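Local coordinates for oxidoreductase, zinc-binding dehydrogenase family (Myxococcus xanthus, PDB 5K1S), which is a zinc-containing medium-chain reductase taking part in an alternative de novo route to isovaleryl coenzyme A, at residues 185-190 with 255-260; 39-44 with 85-90. All coordinates share one frame; numbering follows the deposited sequence.

How the interactions relate
Interaction 1 is buried in the core, whereas interaction 2 is a surface contact on the opposite side of the chain's centre; their centres lie 42 Å apart and their nearest atoms about 31 Å. They share no element: interaction 1 joins strands 186-190 and 253-258 of the six-stranded parallel sheet, and interaction 2 sets the loop after strand 32-38 against the end of strand 80-88, which belongs to the mixed sheet. The chemistry follows the setting. Regular backbone hydrogen bonds, aliphatic packing and a buried threonine-glutamate pair hold 185-190 to 255-260, while an arginine-glutamate salt bridge, proline contacts and CA-H...O approaches connect 39-44 with 85-90.

Interaction 1. Residues 185-190 with 255-260; sequences ETVLIT and VAVEIV
Adjacent parallel strands of the Rossmann-type sheet meet here, with Leu188 beside Ala256 and Thr190 reaching past the end of strand 253-258. In the order 3-2-1-4-5-6, strand 186-190 is number 1 and strand 253-258 number 4, adjacent at the middle of the sheet, and their local axes run 15° apart. The backbone ladder establishes the register: Leu188 N donates to Val255 O (2.9 Å), Val257 N to Leu188 O, and Thr190 N to Val257 O (3.1 Å), whereas Val255 N to Thr186 O is weak at 3.4 Å. Val187, Val255, Ile189 and Val257 share one face; Val187 CG2 lies alongside Val255 CG1 at 3.7 Å, and Ile189 CG1 comes to 4.1 Å from Val257 CB. The other face carries Leu188 and Ala256, which touch through their CB atoms.

Beyond this ladder the contact turns polar. With chi1 at 67°, Thr190 OG1 sits between its own N and carbonyl carbon, directed at the other strand. It donates to Glu258 OE2 (2.7 Å), approaching 48° out of the carboxylate plane, and accepts from Ile259 N (3.0 Å). Glu258 is bent at chi2, and its carboxylate is also bound by Gly261 N and Thr268 OG1. A valine in place of Thr190 would probably leave Ile259 N without this acceptor and Glu258 OE2 with one donor fewer.

The hydroxyl, donor to one group and acceptor from another, thus ties the end of strand 186-190 to the residues that follow strand 253-258. Several donors converge on the buried carboxylate, which would probably stabilise its negative charge.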
loop_
_atom_site.group_PDB
_atom_site.type_symbol
_atom_site.label_atom_id
_atom_site.label_comp_id
_atom_site.label_asym_id
_atom_site.label_seq_id
_atom_site.Cartn_x
_atom_site.Cartn_y
_atom_site.Cartn_z
ATOM N N GLU A 185 -17.819 6.747 -4.451
ATOM C CA GLU A 185 -16.654 7.161 -3.689
ATOM C C GLU A 185 -16.121 8.496 -4.203
ATOM O O GLU A 185 -16.362 8.896 -5.345
ATOM C CB GLU A 185 -15.554 6.102 -3.764
ATOM C CG GLU A 185 -15.828 4.858 -2.936
ATOM C CD GLU A 185 -14.755 3.799 -3.104
ATOM O OE1 GLU A 185 -14.225 3.661 -4.226
ATOM O OE2 GLU A 185 -14.437 3.107 -2.114
ATOM N N THR A 186 -15.388 9.185 -3.335
ATOM C CA THR A 186 -14.719 10.431 -3.680
ATOM C C THR A 186 -13.248 10.141 -3.945
ATOM O O THR A 186 -12.572 9.529 -3.110
ATOM C CB THR A 186 -14.864 11.462 -2.560
ATOM O OG1 THR A 186 -14.412 10.895 -1.324
ATOM C CG2 THR A 186 -16.316 11.898 -2.415
ATOM N N VAL A 187 -12.758 10.579 -5.101
ATOM C CA VAL A 187 -11.412 10.261 -5.566
ATOM C C VAL A 187 -10.584 11.537 -5.580
ATOM O O VAL A 187 -11.012 12.559 -6.132
ATOM C CB VAL A 187 -11.440 9.614 -6.962
ATOM C CG1 VAL A 187 -10.036 9.195 -7.383
ATOM C CG2 VAL A 187 -12.389 8.424 -6.979
ATOM N N LEU A 188 -9.401 11.473 -4.978
ATOM C CA LEU A 188 -8.431 12.556 -5.029
ATOM C C LEU A 188 -7.352 12.202 -6.043
ATOM O O LEU A 188 -6.796 11.100 -6.002
ATOM C CB LEU A 188 -7.805 12.797 -3.654
ATOM C CG LEU A 188 -6.686 13.840 -3.595
ATOM C CD1 LEU A 188 -7.206 15.212 -3.999
ATOM C CD2 LEU A 188 -6.072 13.884 -2.207
ATOM N N ILE A 189 -7.062 13.130 -6.949
ATOM C CA ILE A 189 -6.060 12.925 -7.987
ATOM C C ILE A 189 -5.084 14.090 -7.937
ATOM O O ILE A 189 -5.494 15.253 -8.032
ATOM C CB ILE A 189 -6.689 12.810 -9.387
ATOM C CG1 ILE A 189 -7.719 11.674 -9.416
ATOM C CG2 ILE A 189 -5.604 12.579 -10.438
ATOM C CD1 ILE A 189 -8.499 11.572 -10.717
ATOM N N THR A 190 -3.802 13.781 -7.780
ATOM C CA THR A 190 -2.739 14.767 -7.885
ATOM C C THR A 190 -2.146 14.728 -9.288
ATOM O O THR A 190 -2.254 13.730 -10.006
ATOM C CB THR A 190 -1.644 14.512 -6.845
ATOM O OG1 THR A 190 -0.974 13.280 -7.140
ATOM C CG2 THR A 190 -2.241 14.438 -5.446
ATOM N N VAL A 255 -10.461 7.317 -1.720
ATOM C CA VAL A 255 -9.272 6.841 -2.413
ATOM C C VAL A 255 -8.548 8.040 -3.008
ATOM O O VAL A 255 -9.160 9.064 -3.325
ATOM C CB VAL A 255 -9.627 5.808 -3.509
ATOM C CG1 VAL A 255 -10.628 6.393 -4.492
ATOM C CG2 VAL A 255 -8.378 5.324 -4.239
ATOM N N ALA A 256 -7.230 7.909 -3.153
ATOM C CA ALA A 256 -6.400 8.959 -3.725
ATOM C C ALA A 256 -5.472 8.357 -4.770
ATOM O O ALA A 256 -4.860 7.310 -4.535
ATOM C CB ALA A 256 -5.583 9.675 -2.645
ATOM N N VAL A 257 -5.374 9.020 -5.917
ATOM C CA VAL A 257 -4.475 8.621 -6.993
ATOM C C VAL A 257 -3.266 9.547 -6.915
ATOM O O VAL A 257 -3.322 10.701 -7.352
ATOM C CB VAL A 257 -5.160 8.692 -8.359
ATOM C CG1 VAL A 257 -4.198 8.281 -9.464
ATOM C CG2 VAL A 257 -6.402 7.812 -8.373
ATOM N N GLU A 258 -2.167 9.043 -6.358
ATOM C CA GLU A 258 -0.972 9.853 -6.123
ATOM C C GLU A 258 -0.048 9.722 -7.329
ATOM O O GLU A 258 0.752 8.788 -7.417
ATOM C CB GLU A 258 -0.277 9.422 -4.836
ATOM C CG GLU A 258 0.991 10.206 -4.524
ATOM C CD GLU A 258 0.739 11.696 -4.368
ATOM O OE1 GLU A 258 0.445 12.138 -3.237
ATOM O OE2 GLU A 258 0.832 12.425 -5.378
ATOM N N ILE A 259 -0.157 10.669 -8.258
ATOM C CA ILE A 259 0.707 10.693 -9.435
ATOM C C ILE A 259 1.979 11.484 -9.168
ATOM O O ILE A 259 3.067 11.082 -9.585
ATOM C CB ILE A 259 -0.064 11.269 -10.639
ATOM C CG1 ILE A 259 -1.277 10.394 -10.967
ATOM C CG2 ILE A 259 0.855 11.388 -11.856
ATOM C CD1 ILE A 259 -2.215 10.999 -11.994
ATOM N N VAL A 260 1.861 12.624 -8.483
ATOM C CA VAL A 260 3.028 13.463 -8.225
ATOM C C VAL A 260 4.044 12.708 -7.379
ATOM O O VAL A 260 5.222 12.602 -7.738
ATOM C CB VAL A 260 2.601 14.781 -7.554
ATOM C CG1 VAL A 260 3.814 15.645 -7.249
ATOM C CG2 VAL A 260 1.616 15.536 -8.438
#

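Interaction 2. Residues 39-44 with 85-90; sequences MPRPGR and VIEVGP
A salt bridge between Arg41 and Glu87 and the packing of Pro42 on the same glutamate anchor a surface loop to a strand end. The loop links strands 32-38 and 46-56, and the opposing residues close strand 80-88 and continue into the turn beyond it. The two segments run in roughly the same direction, 31° apart over the touching parts, and the evidence for their attachment lies in side chains and CA-H...O approaches rather than in a backbone ladder.

Glu87 extends straight from the strand, CG anti to the backbone N (chi1 180°), so that its carboxylate arrives at the loop. Arg41 folds back through bends at chi2 and chi3 and crosses it at about a right angle. The salt bridge runs from Arg41 NH2 to Glu87 OE2, modelled at 2.4 Å, a length too short to be trusted at this resolution; Arg41 NH1 lies 3.1 Å from Glu87 OE1. The guanidinium and carboxylate planes are 44° apart, which excludes a coplanar pairing. The Pro42 ring lies across one side of the pair and touches both: its CD stands 4.1 Å over the centre of the Arg41 guanidinium, and Pro42 CG is 3.6 Å from Glu87 CD. Arg41 NH1 is also hydrogen-bonded to Gln15.

Farther along, Gly89 CA approaches Gly43 O at 3.6 Å, where the absence of a side chain on Gly89 lets the two backbones come together. Arg44 CA then meets Pro90 O (3.5 Å). The edge of the Arg44 guanidinium borders the Pro90 ring, NH2 to CB 3.8 Å, while its NE forms a salt bridge with Asp91.

The arrangement is an ordinary loop-to-strand contact at the periphery of the GroES-like domain of a medium-chain dehydrogenase, away from both zinc sites.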
loop_
_atom_site.group_PDB
_atom_site.type_symbol
_atom_site.label_atom_id
_atom_site.label_comp_id
_atom_site.label_asym_id
_atom_site.label_seq_id
_atom_site.Cartn_x
_atom_site.Cartn_y
_atom_site.Cartn_z
ATOM N N MET A 39 14.939 -4.458 -42.140
ATOM C CA MET A 39 13.700 -4.770 -41.452
ATOM C C MET A 39 13.892 -5.977 -40.537
ATOM O O MET A 39 14.657 -6.891 -40.854
ATOM C CB MET A 39 12.583 -5.065 -42.444
ATOM C CG MET A 39 12.004 -3.846 -43.124
ATOM S SD MET A 39 10.431 -4.234 -43.910
ATOM C CE MET A 39 10.356 -2.939 -45.139
ATOM N N PRO A 40 13.212 -6.008 -39.397
ATOM C CA PRO A 40 13.241 -7.204 -38.558
ATOM C C PRO A 40 12.329 -8.288 -39.115
ATOM O O PRO A 40 11.396 -8.029 -39.877
ATOM C CB PRO A 40 12.739 -6.696 -37.204
ATOM C CG PRO A 40 11.809 -5.589 -37.565
ATOM C CD PRO A 40 12.408 -4.933 -38.786
ATOM N N ARG A 41 12.623 -9.523 -38.712
ATOM C CA ARG A 41 11.877 -10.684 -39.165
ATOM C C ARG A 41 11.127 -11.307 -38.000
ATOM O O ARG A 41 11.747 -11.620 -36.975
ATOM C CB ARG A 41 12.823 -11.718 -39.789
ATOM C CG ARG A 41 13.542 -11.233 -41.045
ATOM C CD ARG A 41 12.555 -10.825 -42.123
ATOM N NE ARG A 41 11.565 -11.870 -42.370
ATOM C CZ ARG A 41 10.415 -11.680 -43.007
ATOM N NH1 ARG A 41 10.095 -10.476 -43.466
ATOM N NH2 ARG A 41 9.580 -12.697 -43.181
ATOM N N PRO A 42 9.813 -11.510 -38.104
ATOM C CA PRO A 42 9.080 -12.134 -36.998
ATOM C C PRO A 42 9.310 -13.636 -36.948
ATOM O O PRO A 42 9.269 -14.328 -37.967
ATOM C CB PRO A 42 7.617 -11.809 -37.320
ATOM C CG PRO A 42 7.583 -11.745 -38.805
ATOM C CD PRO A 42 8.918 -11.173 -39.227
ATOM N N GLY A 43 9.554 -14.136 -35.742
ATOM C CA GLY A 43 9.722 -15.549 -35.502
ATOM C C GLY A 43 8.497 -16.168 -34.865
ATOM O O GLY A 43 7.397 -15.603 -34.876
ATOM N N ARG A 44 8.690 -17.352 -34.294
ATOM C CA ARG A 44 7.588 -18.058 -33.659
ATOM C C ARG A 44 6.996 -17.217 -32.536
ATOM O O ARG A 44 7.722 -16.660 -31.707
ATOM C CB ARG A 44 8.065 -19.408 -33.126
ATOM C CG ARG A 44 7.068 -20.095 -32.210
ATOM C CD ARG A 44 7.200 -21.608 -32.261
ATOM N NE ARG A 44 6.801 -22.144 -33.562
ATOM C CZ ARG A 44 6.531 -23.425 -33.795
ATOM N NH1 ARG A 44 6.608 -24.316 -32.814
ATOM N NH2 ARG A 44 6.176 -23.815 -35.013
ATOM N N VAL A 85 -0.557 -5.200 -38.421
ATOM C CA VAL A 85 0.073 -6.501 -38.617
ATOM C C VAL A 85 0.182 -6.752 -40.118
ATOM O O VAL A 85 -0.832 -6.925 -40.800
ATOM C CB VAL A 85 -0.717 -7.616 -37.922
ATOM C CG1 VAL A 85 -0.081 -8.977 -38.187
ATOM C CG2 VAL A 85 -0.809 -7.343 -36.428
ATOM N N ILE A 86 1.412 -6.770 -40.639
ATOM C CA ILE A 86 1.645 -7.092 -42.045
ATOM C C ILE A 86 2.190 -8.498 -42.235
ATOM O O ILE A 86 2.192 -8.999 -43.371
ATOM C CB ILE A 86 2.601 -6.079 -42.708
ATOM C CG1 ILE A 86 3.990 -6.132 -42.059
ATOM C CG2 ILE A 86 2.019 -4.675 -42.618
ATOM C CD1 ILE A 86 5.060 -5.421 -42.857
ATOM N N GLU A 87 2.658 -9.147 -41.173
ATOM C CA GLU A 87 3.176 -10.502 -41.272
ATOM C C GLU A 87 3.118 -11.140 -39.894
ATOM O O GLU A 87 3.324 -10.463 -38.883
ATOM C CB GLU A 87 4.613 -10.515 -41.806
ATOM C CG GLU A 87 5.219 -11.903 -41.929
ATOM C CD GLU A 87 6.678 -11.858 -42.333
ATOM O OE1 GLU A 87 7.212 -10.742 -42.503
ATOM O OE2 GLU A 87 7.291 -12.936 -42.478
ATOM N N VAL A 88 2.834 -12.438 -39.864
ATOM C CA VAL A 88 2.779 -13.201 -38.627
ATOM C C VAL A 88 3.710 -14.395 -38.758
ATOM O O VAL A 88 3.844 -14.973 -39.843
ATOM C CB VAL A 88 1.343 -13.668 -38.301
ATOM C CG1 VAL A 88 0.396 -12.476 -38.232
ATOM C CG2 VAL A 88 0.858 -14.683 -39.328
ATOM N N GLY A 89 4.361 -14.756 -37.657
ATOM C CA GLY A 89 5.110 -15.984 -37.591
ATOM C C GLY A 89 4.211 -17.114 -37.142
ATOM O O GLY A 89 3.039 -16.905 -36.813
ATOM N N PRO A 90 4.733 -18.338 -37.128
ATOM C CA PRO A 90 3.940 -19.458 -36.616
ATOM C C PRO A 90 3.572 -19.241 -35.155
ATOM O O PRO A 90 4.209 -18.472 -34.431
ATOM C CB PRO A 90 4.865 -20.669 -36.794
ATOM C CG PRO A 90 6.237 -20.099 -36.927
ATOM C CD PRO A 90 6.072 -18.759 -37.569
#